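Local coordinates for protein GTN Reductase (Agrobacterium tumefaciens, PDB 5N6G) that probably reduces activated carbon-carbon double bonds with a bound flavin mononucleotide, as an ene-reductase of the Old Yellow Enzyme family, at residues Ala179-Leu184 / Gly269-Pro274; Leu231-Pro236 / Lys282-Ala287; Glu205-Phe210 / Ile240-Pro245; Glu186-Leu189 / Thr193-Arg196. One frame throughout, in Å; residues are numbered along the deposited sequence.

Interaction 1. Residues Ala179-Leu184 / Gly269-Pro274. With 8OZ (2-Phenylacrylic acid), chain C; FMN (flavin mononucleotide), chain B.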
loop_
_atom_site.group_PDB
_atom_site.type_symbol
_atom_site.label_atom_id
_atom_site.label_comp_id
_atom_site.label_asym_id
_atom_site.label_seq_id
_atom_site.Cartn_x
_atom_site.Cartn_y
_atom_site.Cartn_z
ATOM N N ALA A 179 0.938 -1.190 -5.439
ATOM C CA ALA A 179 1.765 -1.560 -6.578
ATOM C C ALA A 179 3.232 -1.481 -6.199
ATOM O O ALA A 179 4.093 -1.150 -7.027
ATOM C CB ALA A 179 1.473 -0.679 -7.785
ATOM N N ALA A 180 3.524 -1.828 -4.951
ATOM C CA ALA A 180 4.812 -1.626 -4.334
ATOM C C ALA A 180 5.293 -2.923 -3.669
ATOM O O ALA A 180 4.626 -3.960 -3.700
ATOM C CB ALA A 180 4.745 -0.470 -3.315
ATOM N N ASN A 181 6.502 -2.850 -3.141
ATOM C CA ASN A 181 7.102 -3.822 -2.224
ATOM C C ASN A 181 7.040 -5.268 -2.711
ATOM O O ASN A 181 6.910 -6.195 -1.915
ATOM C CB ASN A 181 6.480 -3.697 -0.842
ATOM C CG ASN A 181 6.693 -2.323 -0.261
ATOM O OD1 ASN A 181 7.683 -1.659 -0.573
ATOM N ND2 ASN A 181 5.783 -1.885 0.575
ATOM N N GLY A 182 7.269 -5.471 -4.003
ATOM C CA GLY A 182 7.446 -6.832 -4.510
ATOM C C GLY A 182 6.196 -7.675 -4.620
ATOM O O GLY A 182 6.323 -8.890 -4.774
ATOM N N TYR A 183 5.008 -7.092 -4.525
ATOM C CA TYR A 183 3.775 -7.863 -4.622
ATOM C C TYR A 183 3.353 -7.980 -6.089
ATOM O O TYR A 183 4.168 -7.800 -6.993
ATOM C CB TYR A 183 2.730 -7.283 -3.676
ATOM C CG TYR A 183 3.193 -7.496 -2.238
ATOM C CD1 TYR A 183 3.288 -8.766 -1.706
ATOM C CD2 TYR A 183 3.583 -6.429 -1.435
ATOM C CE1 TYR A 183 3.708 -8.979 -0.394
ATOM C CE2 TYR A 183 4.029 -6.641 -0.125
ATOM C CZ TYR A 183 4.070 -7.911 0.383
ATOM O OH TYR A 183 4.497 -8.137 1.668
ATOM N N LEU A 184 2.114 -8.397 -6.348
ATOM C CA LEU A 184 1.773 -8.893 -7.690
ATOM C C LEU A 184 2.087 -7.875 -8.783
ATOM O O LEU A 184 2.656 -8.235 -9.818
ATOM C CB LEU A 184 0.303 -9.289 -7.766
ATOM C CG LEU A 184 -0.131 -9.865 -9.127
ATOM C CD1 LEU A 184 0.537 -11.196 -9.394
ATOM C CD2 LEU A 184 -1.668 -9.986 -9.212
ATOM N N GLY A 269 13.566 4.882 -1.622
ATOM C CA GLY A 269 14.596 3.991 -1.135
ATOM C C GLY A 269 14.095 2.603 -0.791
ATOM O O GLY A 269 13.030 2.157 -1.216
ATOM N N ALA A 270 14.910 1.896 -0.013
ATOM C CA ALA A 270 14.501 0.585 0.471
ATOM C C ALA A 270 13.434 0.751 1.545
ATOM O O ALA A 270 13.600 1.536 2.482
ATOM C CB ALA A 270 15.711 -0.172 1.017
ATOM N N THR A 271 12.321 0.032 1.403
ATOM C CA THR A 271 11.227 0.187 2.354
ATOM C C THR A 271 11.713 -0.132 3.753
ATOM O O THR A 271 12.125 -1.264 4.031
ATOM C CB THR A 271 10.066 -0.735 1.980
ATOM O OG1 THR A 271 9.841 -0.674 0.565
ATOM C CG2 THR A 271 8.813 -0.280 2.718
ATOM N N GLY A 272 11.658 0.858 4.639
ATOM C CA GLY A 272 12.139 0.687 5.994
ATOM C C GLY A 272 13.642 0.688 6.136
ATOM O O GLY A 272 14.148 0.409 7.229
ATOM N N GLY A 273 14.369 0.993 5.063
ATOM C CA GLY A 273 15.813 1.017 5.071
ATOM C C GLY A 273 16.318 2.274 4.407
ATOM O O GLY A 273 15.625 3.296 4.374
ATOM N N PRO A 274 17.538 2.236 3.866
ATOM C CA PRO A 274 18.166 3.476 3.402
ATOM C C PRO A 274 17.400 4.157 2.276
ATOM O O PRO A 274 17.021 3.536 1.286
ATOM C CB PRO A 274 19.553 3.018 2.922
ATOM C CG PRO A 274 19.783 1.723 3.568
ATOM C CD PRO A 274 18.451 1.087 3.756
HETATM C C4 8OZ C . 5.285 -5.951 6.577
HETATM C C5 8OZ C . 4.818 -7.209 6.883
HETATM C C6 8OZ C . 3.941 -7.837 6.028
HETATM C C7 8OZ C . 3.514 -7.204 4.875
HETATM C C8 8OZ C . 4.363 -4.436 2.508
HETATM C C 8OZ C . 2.125 -5.255 3.097
HETATM O O 8OZ C . 3.941 -3.715 1.637
HETATM C C1 8OZ C . 3.417 -5.200 3.387
HETATM C C2 8OZ C . 3.964 -5.927 4.566
HETATM C C3 8OZ C . 4.869 -5.310 5.424
HETATM O O1 8OZ C . 5.645 -4.607 2.720
HETATM N N1 FMN B . 3.758 -0.965 3.259
HETATM C C2 FMN B . 2.650 -1.174 2.474
HETATM O O2 FMN B . 2.554 -0.682 1.327
HETATM N N3 FMN B . 1.601 -1.917 2.969
HETATM C C4 FMN B . 1.557 -2.535 4.204
HETATM O O4 FMN B . 0.549 -3.140 4.569
HETATM C C4A FMN B . 2.741 -2.337 5.012
HETATM N N5 FMN B . 2.766 -2.863 6.211
HETATM C C5A FMN B . 3.831 -2.533 7.032
HETATM C C6 FMN B . 3.817 -2.987 8.346
HETATM C C7 FMN B . 4.798 -2.593 9.245
HETATM C C7M FMN B . 4.721 -3.087 10.669
HETATM C C8 FMN B . 5.823 -1.737 8.830
HETATM C C8M FMN B . 6.865 -1.240 9.794
HETATM C C9 FMN B . 5.857 -1.296 7.509
HETATM C C9A FMN B . 4.861 -1.683 6.613
HETATM N N10 FMN B . 4.804 -1.163 5.302
HETATM C C10 FMN B . 3.773 -1.494 4.467
HETATM C "C1'" FMN B . 5.768 -0.120 4.923
HETATM C "C2'" FMN B . 5.359 1.231 5.494
HETATM O "O2'" FMN B . 4.134 1.680 4.904
HETATM C "C3'" FMN B . 6.423 2.313 5.301
HETATM O "O3'" FMN B . 6.745 2.424 3.917
HETATM C "C4'" FMN B . 7.712 2.049 6.077
HETATM O "O4'" FMN B . 7.418 1.795 7.453
HETATM C "C5'" FMN B . 8.711 3.182 5.935
HETATM O "O5'" FMN B . 8.174 4.400 6.490
HETATM P P FMN B . 8.606 5.025 7.925
HETATM O O1P FMN B . 10.082 5.337 7.802
HETATM O O2P FMN B . 8.362 3.918 8.937
HETATM O O3P FMN B . 7.732 6.214 8.091
#
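With CG turned beside its own backbone N (chi1 -60°), N181 swings the end of its amide toward T271, whose OG1 likewise lies beside the backbone N, anti to the carbonyl carbon. The two side chains cross at about a right angle, and T271 OG1 donates a short hydrogen bond of 2.6 Å to N181 OD1. The hydroxyl approaches from above the carbonyl plane, 37° out of it, rather than on a lone pair. T271 OG1 is also hydrogen-bonded to T235 OG1, so the hydroxyl links the amide to a third loop.

Because OD1 is engaged, the amide is oriented with its NH2 toward the ligands. N181 ND2 gives a nearly straight hydrogen bond of 2.8 Å to O of 2-phenylacrylic acid, with an N-H...O angle of 161°. The same ND2 comes within 3.5 Å of N1 of the flavin, placing the amide where carboxylate and isoalloxazine meet. Y183 adds the edge of its ring, CE2 lying 3.4 Å from the carboxylate O, while its hydroxyl is hydrogen-bonded to Y65. On the T271 side, the methyl CG2 packs 3.6 Å from the ribityl O3' of the flavin.

H178 NE2 grips the carboxylate as well. Toward the substrate T271 is a second-shell residue that steadies N181, while its methyl lies directly against the flavin side chain. Such a His/Asn pair, contributed by the end of the fourth barrel strand and the loop after it and binding the activating group of the substrate above the flavin, is characteristic of the Old Yellow Enzyme active site.

Interaction 2. Residues Leu231-Pro236 / Lys282-Ala287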
loop_
_atom_site.group_PDB
_atom_site.type_symbol
_atom_site.label_atom_id
_atom_site.label_comp_id
_atom_site.label_asym_id
_atom_site.label_seq_id
_atom_site.Cartn_x
_atom_site.Cartn_y
_atom_site.Cartn_z
ATOM N N LEU A 231 3.906 3.218 -5.137
ATOM C CA LEU A 231 5.012 2.751 -5.964
ATOM C C LEU A 231 6.295 2.773 -5.144
ATOM O O LEU A 231 6.454 3.597 -4.243
ATOM C CB LEU A 231 5.195 3.636 -7.219
ATOM C CG LEU A 231 3.970 3.755 -8.112
ATOM C CD1 LEU A 231 4.213 4.892 -9.135
ATOM C CD2 LEU A 231 3.703 2.405 -8.772
ATOM N N SER A 232 7.230 1.884 -5.471
ATOM C CA SER A 232 8.472 1.755 -4.714
ATOM C C SER A 232 9.573 1.352 -5.694
ATOM O O SER A 232 9.894 0.161 -5.850
ATOM C CB SER A 232 8.333 0.741 -3.572
ATOM O OG SER A 232 7.837 -0.513 -4.040
ATOM N N PRO A 233 10.171 2.331 -6.385
ATOM C CA PRO A 233 11.034 2.014 -7.543
ATOM C C PRO A 233 12.248 1.145 -7.251
ATOM O O PRO A 233 12.673 0.399 -8.142
ATOM C CB PRO A 233 11.468 3.405 -8.034
ATOM C CG PRO A 233 10.382 4.319 -7.608
ATOM C CD PRO A 233 9.825 3.762 -6.328
ATOM N N VAL A 234 12.859 1.220 -6.070
ATOM C CA VAL A 234 14.130 0.540 -5.859
ATOM C C VAL A 234 14.099 -0.470 -4.734
ATOM O O VAL A 234 15.135 -1.060 -4.429
ATOM C CB VAL A 234 15.278 1.544 -5.613
ATOM C CG1 VAL A 234 15.437 2.491 -6.791
ATOM C CG2 VAL A 234 15.062 2.333 -4.344
ATOM N N THR A 235 12.970 -0.697 -4.117
ATOM C CA THR A 235 12.994 -1.464 -2.891
ATOM C C THR A 235 13.366 -2.923 -3.154
ATOM O O THR A 235 12.929 -3.505 -4.147
ATOM C CB THR A 235 11.657 -1.403 -2.190
ATOM O OG1 THR A 235 11.805 -2.074 -0.935
ATOM C CG2 THR A 235 10.579 -2.064 -2.996
ATOM N N PRO A 236 14.145 -3.538 -2.270
ATOM C CA PRO A 236 14.472 -4.963 -2.407
ATOM C C PRO A 236 13.485 -5.891 -1.713
ATOM O O PRO A 236 13.747 -7.096 -1.601
ATOM C CB PRO A 236 15.832 -5.025 -1.732
ATOM C CG PRO A 236 15.737 -4.036 -0.617
ATOM C CD PRO A 236 14.861 -2.929 -1.134
ATOM N N LYS A 282 22.909 2.765 -11.524
ATOM C CA LYS A 282 22.633 4.198 -11.451
ATOM C C LYS A 282 21.741 4.527 -10.259
ATOM O O LYS A 282 20.720 3.859 -10.050
ATOM C CB LYS A 282 21.951 4.670 -12.734
ATOM C CG LYS A 282 22.857 4.583 -13.965
ATOM C CD LYS A 282 22.094 4.905 -15.245
ATOM C CE LYS A 282 22.978 4.782 -16.480
ATOM N NZ LYS A 282 22.213 5.062 -17.732
ATOM N N PRO A 283 22.041 5.566 -9.489
ATOM C CA PRO A 283 21.090 6.015 -8.468
ATOM C C PRO A 283 19.803 6.509 -9.115
ATOM O O PRO A 283 19.824 7.119 -10.186
ATOM C CB PRO A 283 21.833 7.158 -7.764
ATOM C CG PRO A 283 23.247 7.069 -8.218
ATOM C CD PRO A 283 23.240 6.412 -9.546
ATOM N N PHE A 284 18.682 6.243 -8.453
ATOM C CA PHE A 284 17.381 6.682 -8.934
ATOM C C PHE A 284 17.223 8.170 -8.658
ATOM O O PHE A 284 17.579 8.654 -7.579
ATOM C CB PHE A 284 16.260 5.897 -8.245
ATOM C CG PHE A 284 14.910 6.068 -8.879
ATOM C CD1 PHE A 284 14.548 5.316 -9.971
ATOM C CD2 PHE A 284 13.988 6.955 -8.359
ATOM C CE1 PHE A 284 13.311 5.462 -10.566
ATOM C CE2 PHE A 284 12.732 7.103 -8.940
ATOM C CZ PHE A 284 12.391 6.348 -10.043
ATOM N N ASP A 285 16.680 8.888 -9.643
ATOM C CA ASP A 285 16.470 10.335 -9.570
ATOM C C ASP A 285 14.982 10.562 -9.290
ATOM O O ASP A 285 14.144 10.456 -10.189
ATOM C CB ASP A 285 16.943 10.971 -10.874
ATOM C CG ASP A 285 16.865 12.481 -10.863
ATOM O OD1 ASP A 285 16.101 13.066 -10.057
ATOM O OD2 ASP A 285 17.565 13.077 -11.706
ATOM N N TYR A 286 14.641 10.849 -8.029
ATOM C CA TYR A 286 13.238 11.020 -7.665
ATOM C C TYR A 286 12.657 12.333 -8.193
ATOM O O TYR A 286 11.446 12.408 -8.426
ATOM C CB TYR A 286 13.084 10.935 -6.149
ATOM C CG TYR A 286 13.372 9.546 -5.643
ATOM C CD1 TYR A 286 12.365 8.611 -5.535
ATOM C CD2 TYR A 286 14.677 9.152 -5.336
ATOM C CE1 TYR A 286 12.626 7.308 -5.101
ATOM C CE2 TYR A 286 14.942 7.851 -4.908
ATOM C CZ TYR A 286 13.921 6.954 -4.785
ATOM O OH TYR A 286 14.205 5.663 -4.350
ATOM N N ALA A 287 13.479 13.362 -8.385
ATOM C CA ALA A 287 12.995 14.589 -9.030
ATOM C C ALA A 287 12.612 14.350 -10.487
ATOM O O ALA A 287 11.624 14.911 -10.975
ATOM C CB ALA A 287 14.056 15.677 -8.937
#
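Two loops that follow neighbouring strands of the TIM barrel, 227-231 and 263-267, meet here through P233 and V234 on one side and F284 and Y286 on the other. The contact is a small apolar cluster built on the F284 ring. P233 lays its CB over one face of that ring in a CH-pi contact, 3.8 Å from the centroid and 18° off the normal, and its CG continues across the same ring to CZ at 3.8 Å. V234 reaches the base of F284 instead, with CG1 3.8 Å from F284 CB. F284 has CG anti to its backbone N (chi1 -168°), which carries the ring out to the proline. The other V234 methyl, CG2, abuts Y286 OH at 3.4 Å, the two side chains coming from opposite directions; that hydroxyl is hydrogen-bonded to the backbone N of G269. The Y286 ring in turn offers a face to F284, whose CD2 stands 3.4 Å above its plane. Helix 286-295 starts immediately after D285, its N-cap. Beyond the cluster, F284 leans on P245 and Q246 at the start of helix 245-256, Y249 of that helix touches P233, and F289 meets F284 edge-to-face from helix 286-295.

Interaction 3. Residues Glu205-Phe210 / Ile240-Pro245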
loop_
_atom_site.group_PDB
_atom_site.type_symbol
_atom_site.label_atom_id
_atom_site.label_comp_id
_atom_site.label_asym_id
_atom_site.label_seq_id
_atom_site.Cartn_x
_atom_site.Cartn_y
_atom_site.Cartn_z
ATOM N N GLU A 205 6.799 -1.230 -21.857
ATOM C CA GLU A 205 5.370 -1.061 -22.096
ATOM C C GLU A 205 4.604 -2.316 -21.717
ATOM O O GLU A 205 3.505 -2.241 -21.151
ATOM C CB GLU A 205 5.120 -0.728 -23.572
ATOM C CG GLU A 205 5.707 0.627 -24.052
ATOM C CD GLU A 205 7.245 0.669 -24.295
ATOM O OE1 GLU A 205 7.959 -0.367 -24.264
ATOM O OE2 GLU A 205 7.746 1.790 -24.532
ATOM N N ASN A 206 5.152 -3.481 -22.051
ATOM C CA ASN A 206 4.480 -4.734 -21.728
ATOM C C ASN A 206 4.489 -4.995 -20.233
ATOM O O ASN A 206 3.495 -5.488 -19.681
ATOM C CB ASN A 206 5.142 -5.889 -22.466
ATOM C CG ASN A 206 4.753 -5.948 -23.925
ATOM O OD1 ASN A 206 4.000 -5.093 -24.424
ATOM N ND2 ASN A 206 5.231 -6.971 -24.614
ATOM N N ARG A 207 5.620 -4.720 -19.562
ATOM C CA ARG A 207 5.690 -4.954 -18.119
ATOM C C ARG A 207 4.800 -3.999 -17.319
ATOM O O ARG A 207 4.336 -4.367 -16.230
ATOM C CB ARG A 207 7.141 -4.879 -17.649
ATOM C CG ARG A 207 7.949 -6.099 -18.169
ATOM C CD ARG A 207 9.319 -6.183 -17.550
ATOM N NE ARG A 207 10.284 -5.315 -18.217
ATOM C CZ ARG A 207 11.138 -4.509 -17.595
ATOM N NH1 ARG A 207 11.146 -4.384 -16.274
ATOM N NH2 ARG A 207 12.019 -3.830 -18.313
ATOM N N ALA A 208 4.550 -2.791 -17.827
ATOM C CA ALA A 208 3.641 -1.838 -17.203
ATOM C C ALA A 208 2.173 -2.107 -17.513
ATOM O O ALA A 208 1.303 -1.484 -16.903
ATOM C CB ALA A 208 3.998 -0.428 -17.665
ATOM N N ARG A 209 1.890 -2.994 -18.465
ATOM C CA ARG A 209 0.532 -3.183 -18.969
ATOM C C ARG A 209 -0.424 -3.594 -17.864
ATOM O O ARG A 209 -1.532 -3.058 -17.768
ATOM C CB ARG A 209 0.534 -4.240 -20.069
ATOM C CG ARG A 209 -0.823 -4.454 -20.724
ATOM C CD ARG A 209 -0.742 -5.508 -21.840
ATOM N NE ARG A 209 0.333 -5.214 -22.787
ATOM C CZ ARG A 209 0.298 -4.236 -23.683
ATOM N NH1 ARG A 209 -0.756 -3.440 -23.763
ATOM N NH2 ARG A 209 1.337 -4.033 -24.475
ATOM N N PHE A 210 -0.024 -4.562 -17.034
ATOM C CA PHE A 210 -0.915 -5.015 -15.960
ATOM C C PHE A 210 -1.216 -3.887 -14.977
ATOM O O PHE A 210 -2.382 -3.678 -14.601
ATOM C CB PHE A 210 -0.312 -6.225 -15.241
ATOM C CG PHE A 210 -1.196 -6.779 -14.153
ATOM C CD1 PHE A 210 -2.425 -7.364 -14.466
ATOM C CD2 PHE A 210 -0.809 -6.711 -12.830
ATOM C CE1 PHE A 210 -3.239 -7.879 -13.464
ATOM C CE2 PHE A 210 -1.609 -7.226 -11.826
ATOM C CZ PHE A 210 -2.812 -7.796 -12.130
ATOM N N ILE A 240 12.846 -9.067 -4.829
ATOM C CA ILE A 240 12.632 -8.553 -6.180
ATOM C C ILE A 240 13.819 -7.686 -6.580
ATOM O O ILE A 240 14.540 -7.153 -5.720
ATOM C CB ILE A 240 11.291 -7.788 -6.253
ATOM C CG1 ILE A 240 10.757 -7.770 -7.673
ATOM C CG2 ILE A 240 11.411 -6.378 -5.688
ATOM C CD1 ILE A 240 9.263 -7.573 -7.732
ATOM N N PHE A 241 14.088 -7.620 -7.887
ATOM C CA PHE A 241 15.243 -6.889 -8.411
ATOM C C PHE A 241 14.908 -6.273 -9.764
ATOM O O PHE A 241 14.295 -6.913 -10.614
ATOM C CB PHE A 241 16.476 -7.801 -8.548
ATOM C CG PHE A 241 17.648 -7.174 -9.255
ATOM C CD1 PHE A 241 18.606 -6.441 -8.558
ATOM C CD2 PHE A 241 17.822 -7.352 -10.619
ATOM C CE1 PHE A 241 19.703 -5.873 -9.237
ATOM C CE2 PHE A 241 18.898 -6.797 -11.276
ATOM C CZ PHE A 241 19.843 -6.051 -10.568
ATOM N N GLU A 242 15.340 -5.032 -9.969
ATOM C CA GLU A 242 15.220 -4.359 -11.259
ATOM C C GLU A 242 16.501 -3.563 -11.465
ATOM O O GLU A 242 16.832 -2.724 -10.629
ATOM C CB GLU A 242 14.008 -3.416 -11.299
ATOM C CG GLU A 242 13.984 -2.464 -12.469
ATOM C CD GLU A 242 13.972 -3.172 -13.804
ATOM O OE1 GLU A 242 13.105 -4.062 -13.970
ATOM O OE2 GLU A 242 14.845 -2.870 -14.674
ATOM N N ALA A 243 17.212 -3.817 -12.561
ATOM C CA ALA A 243 18.506 -3.174 -12.758
ATOM C C ALA A 243 18.394 -1.757 -13.309
ATOM O O ALA A 243 19.341 -0.972 -13.150
ATOM C CB ALA A 243 19.360 -4.011 -13.709
ATOM N N ASP A 244 17.284 -1.417 -13.959
ATOM C CA ASP A 244 17.153 -0.141 -14.672
ATOM C C ASP A 244 15.793 0.469 -14.364
ATOM O O ASP A 244 14.924 0.600 -15.231
ATOM C CB ASP A 244 17.371 -0.349 -16.164
ATOM C CG ASP A 244 18.827 -0.650 -16.483
ATOM O OD1 ASP A 244 19.654 0.272 -16.331
ATOM O OD2 ASP A 244 19.147 -1.812 -16.847
ATOM N N PRO A 245 15.579 0.859 -13.110
ATOM C CA PRO A 245 14.266 1.383 -12.723
ATOM C C PRO A 245 13.905 2.721 -13.346
ATOM O O PRO A 245 12.708 3.013 -13.460
ATOM C CB PRO A 245 14.384 1.504 -11.194
ATOM C CG PRO A 245 15.833 1.656 -10.960
ATOM C CD PRO A 245 16.475 0.752 -11.956
#
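R207 and E242 form the contact by themselves, joining helix 204-222 to the loop that leads into helix 245-256. The close part is a single salt bridge: R207 NH1 lies 3.0 Å from E242 OE1, with the oxygen at the edge of the guanidinium. Its geometry as a hydrogen bond is weak, the N-H...O angle being 130°, although the guanidinium and carboxylate planes are only 18° apart. Bends at chi3 of the arginine (-82°) and chi2 of the glutamate bring the charged groups together across backbones whose nearest CA atoms, those of R207 and E242, are still 11.8 Å apart. The glutamate side is the tight one: E242 is buried against L248 of helix 245-256 and held at both oxygens, OE1 also by S191 OG, while E242 OE2 accepts from D244 N at 2.9 Å on the anti side of the carboxylate. Toward solvent lie the partly exposed R207 and the exposed D244. R207 has further polar partners in L189 O and G202 O. The ion pair is thus one link in a wider polar network, and the nearby arginine probably favours the ionised form of the buried glutamate.

Interaction 4. Residues Glu186-Leu189 / Thr193-Arg196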
loop_
_atom_site.group_PDB
_atom_site.type_symbol
_atom_site.label_atom_id
_atom_site.label_comp_id
_atom_site.label_asym_id
_atom_site.label_seq_id
_atom_site.Cartn_x
_atom_site.Cartn_y
_atom_site.Cartn_z
ATOM N N GLU A 186 4.069 -5.322 -8.880
ATOM C CA GLU A 186 5.513 -5.146 -9.015
ATOM C C GLU A 186 6.177 -6.354 -9.643
ATOM O O GLU A 186 7.196 -6.222 -10.334
ATOM C CB GLU A 186 6.179 -4.903 -7.663
ATOM C CG GLU A 186 6.473 -3.493 -7.402
ATOM C CD GLU A 186 7.699 -3.257 -6.518
ATOM O OE1 GLU A 186 8.455 -4.194 -6.118
ATOM O OE2 GLU A 186 7.882 -2.069 -6.231
ATOM N N GLN A 187 5.658 -7.546 -9.366
ATOM C CA GLN A 187 6.199 -8.757 -9.977
ATOM C C GLN A 187 6.093 -8.706 -11.502
ATOM O O GLN A 187 7.003 -9.140 -12.215
ATOM C CB GLN A 187 5.483 -9.989 -9.415
ATOM C CG GLN A 187 5.833 -10.294 -7.966
ATOM C CD GLN A 187 4.779 -11.123 -7.235
ATOM O OE1 GLN A 187 4.157 -12.014 -7.809
ATOM N NE2 GLN A 187 4.617 -10.854 -5.948
ATOM N N PHE A 188 4.992 -8.156 -12.018
ATOM C CA PHE A 188 4.879 -7.913 -13.457
ATOM C C PHE A 188 5.821 -6.804 -13.914
ATOM O O PHE A 188 6.405 -6.887 -15.006
ATOM C CB PHE A 188 3.451 -7.516 -13.813
ATOM C CG PHE A 188 2.491 -8.661 -14.043
ATOM C CD1 PHE A 188 1.743 -9.183 -13.003
ATOM C CD2 PHE A 188 2.318 -9.203 -15.309
ATOM C CE1 PHE A 188 0.867 -10.222 -13.224
ATOM C CE2 PHE A 188 1.416 -10.228 -15.547
ATOM C CZ PHE A 188 0.692 -10.741 -14.507
ATOM N N LEU A 189 5.973 -5.755 -13.106
ATOM C CA LEU A 189 6.749 -4.580 -13.522
ATOM C C LEU A 189 8.238 -4.873 -13.618
ATOM O O LEU A 189 8.907 -4.429 -14.561
ATOM C CB LEU A 189 6.583 -3.441 -12.520
ATOM C CG LEU A 189 5.306 -2.632 -12.430
ATOM C CD1 LEU A 189 5.439 -1.678 -11.257
ATOM C CD2 LEU A 189 5.085 -1.881 -13.713
ATOM N N THR A 193 11.280 -10.912 -11.801
ATOM C CA THR A 193 10.104 -11.706 -11.541
ATOM C C THR A 193 9.292 -11.992 -12.796
ATOM O O THR A 193 8.375 -12.828 -12.757
ATOM C CB THR A 193 9.222 -10.980 -10.516
ATOM O OG1 THR A 193 9.262 -9.562 -10.754
ATOM C CG2 THR A 193 9.736 -11.251 -9.093
ATOM N N ASN A 194 9.556 -11.282 -13.881
ATOM C CA ASN A 194 8.729 -11.351 -15.081
ATOM C C ASN A 194 9.600 -11.882 -16.219
ATOM O O ASN A 194 10.422 -11.148 -16.772
ATOM C CB ASN A 194 8.152 -9.994 -15.423
ATOM C CG ASN A 194 7.219 -10.056 -16.599
ATOM O OD1 ASN A 194 7.317 -10.960 -17.426
ATOM N ND2 ASN A 194 6.305 -9.095 -16.684
ATOM N N GLN A 195 9.420 -13.150 -16.556
ATOM C CA GLN A 195 10.094 -13.779 -17.684
ATOM C C GLN A 195 9.071 -14.183 -18.736
ATOM O O GLN A 195 9.314 -15.093 -19.540
ATOM C CB GLN A 195 10.924 -14.981 -17.228
ATOM C CG GLN A 195 12.060 -14.547 -16.341
ATOM C CD GLN A 195 12.992 -15.665 -15.940
ATOM O OE1 GLN A 195 12.642 -16.848 -16.021
ATOM N NE2 GLN A 195 14.198 -15.299 -15.497
ATOM N N ARG A 196 7.932 -13.488 -18.741
ATOM C CA ARG A 196 6.888 -13.789 -19.711
ATOM C C ARG A 196 7.320 -13.407 -21.114
ATOM O O ARG A 196 8.107 -12.478 -21.319
ATOM C CB ARG A 196 5.596 -13.058 -19.375
ATOM C CG ARG A 196 5.023 -13.365 -18.024
ATOM C CD ARG A 196 3.740 -12.583 -17.802
ATOM N NE ARG A 196 2.629 -13.104 -18.602
ATOM C CZ ARG A 196 1.787 -14.055 -18.193
ATOM N NH1 ARG A 196 1.925 -14.617 -17.003
ATOM N NH2 ARG A 196 0.777 -14.446 -18.967
#
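T193 and N194 each place a side-chain donor on a backbone carbonyl in the last turn of helix 184-189. T193 OG1 donates to Q187 O at 2.7 Å, and N194 ND2 donates to F188 O at 2.8 Å with an N-H...O angle of 167°. Both donors lie in the carbonyl plane, on a lone pair, and F188 O is also close to the plane of the asparagine amide. T193 backs its bond with packing, its CB 4.0 Å from Q187 CB.

The next shell fixes the asparagine. Its CG is anti to the backbone N (chi1 -176°), which extends the amide toward the helix. N194 OD1 accepts from R196 N at 2.9 Å in an Asx turn. ND2 has a further partner in Y200 O, so both ends of the amide are held. R196, bent at chi3, brings CD to 4.0 Å from F188 CE2, with ring and guanidinium planes 35° apart; its charged end goes to D198 in a salt bridge. Further out, Q187 hydrogen-bonds through its amide to G182 O and R103 N, and F188 rests on I153 of helix 150-169.

Together these bonds serve two C-terminal carbonyls that lack a following helical turn: side-chain capping of a short helix after the fourth strand of a TIM barrel, held by the chain that folds back toward helix 204-222.

In the fold
Interaction 1 lies at the ligands, and the others lie farther from them. Interaction 2 is the nearest to it, its centre about 10 Å away, and is joined to it by N181 N to S232 OG and by T271 OG1 to T235 OG1, each 2.8 Å. The centres of interactions 3 and 4 are about 14 and 15 Å from interaction 1. S232 OG meets E186 OE2 at 2.7 Å, so the helix of interaction 4 reaches the loop beside the substrate-binding asparagine. Interactions 3 and 4, centres about 7 Å apart, are joined where R207 NH1 lies 2.8 Å from L189 O, a probable hydrogen bond. Interaction 3 approaches interaction 2 through P245, packed against P233 and F284.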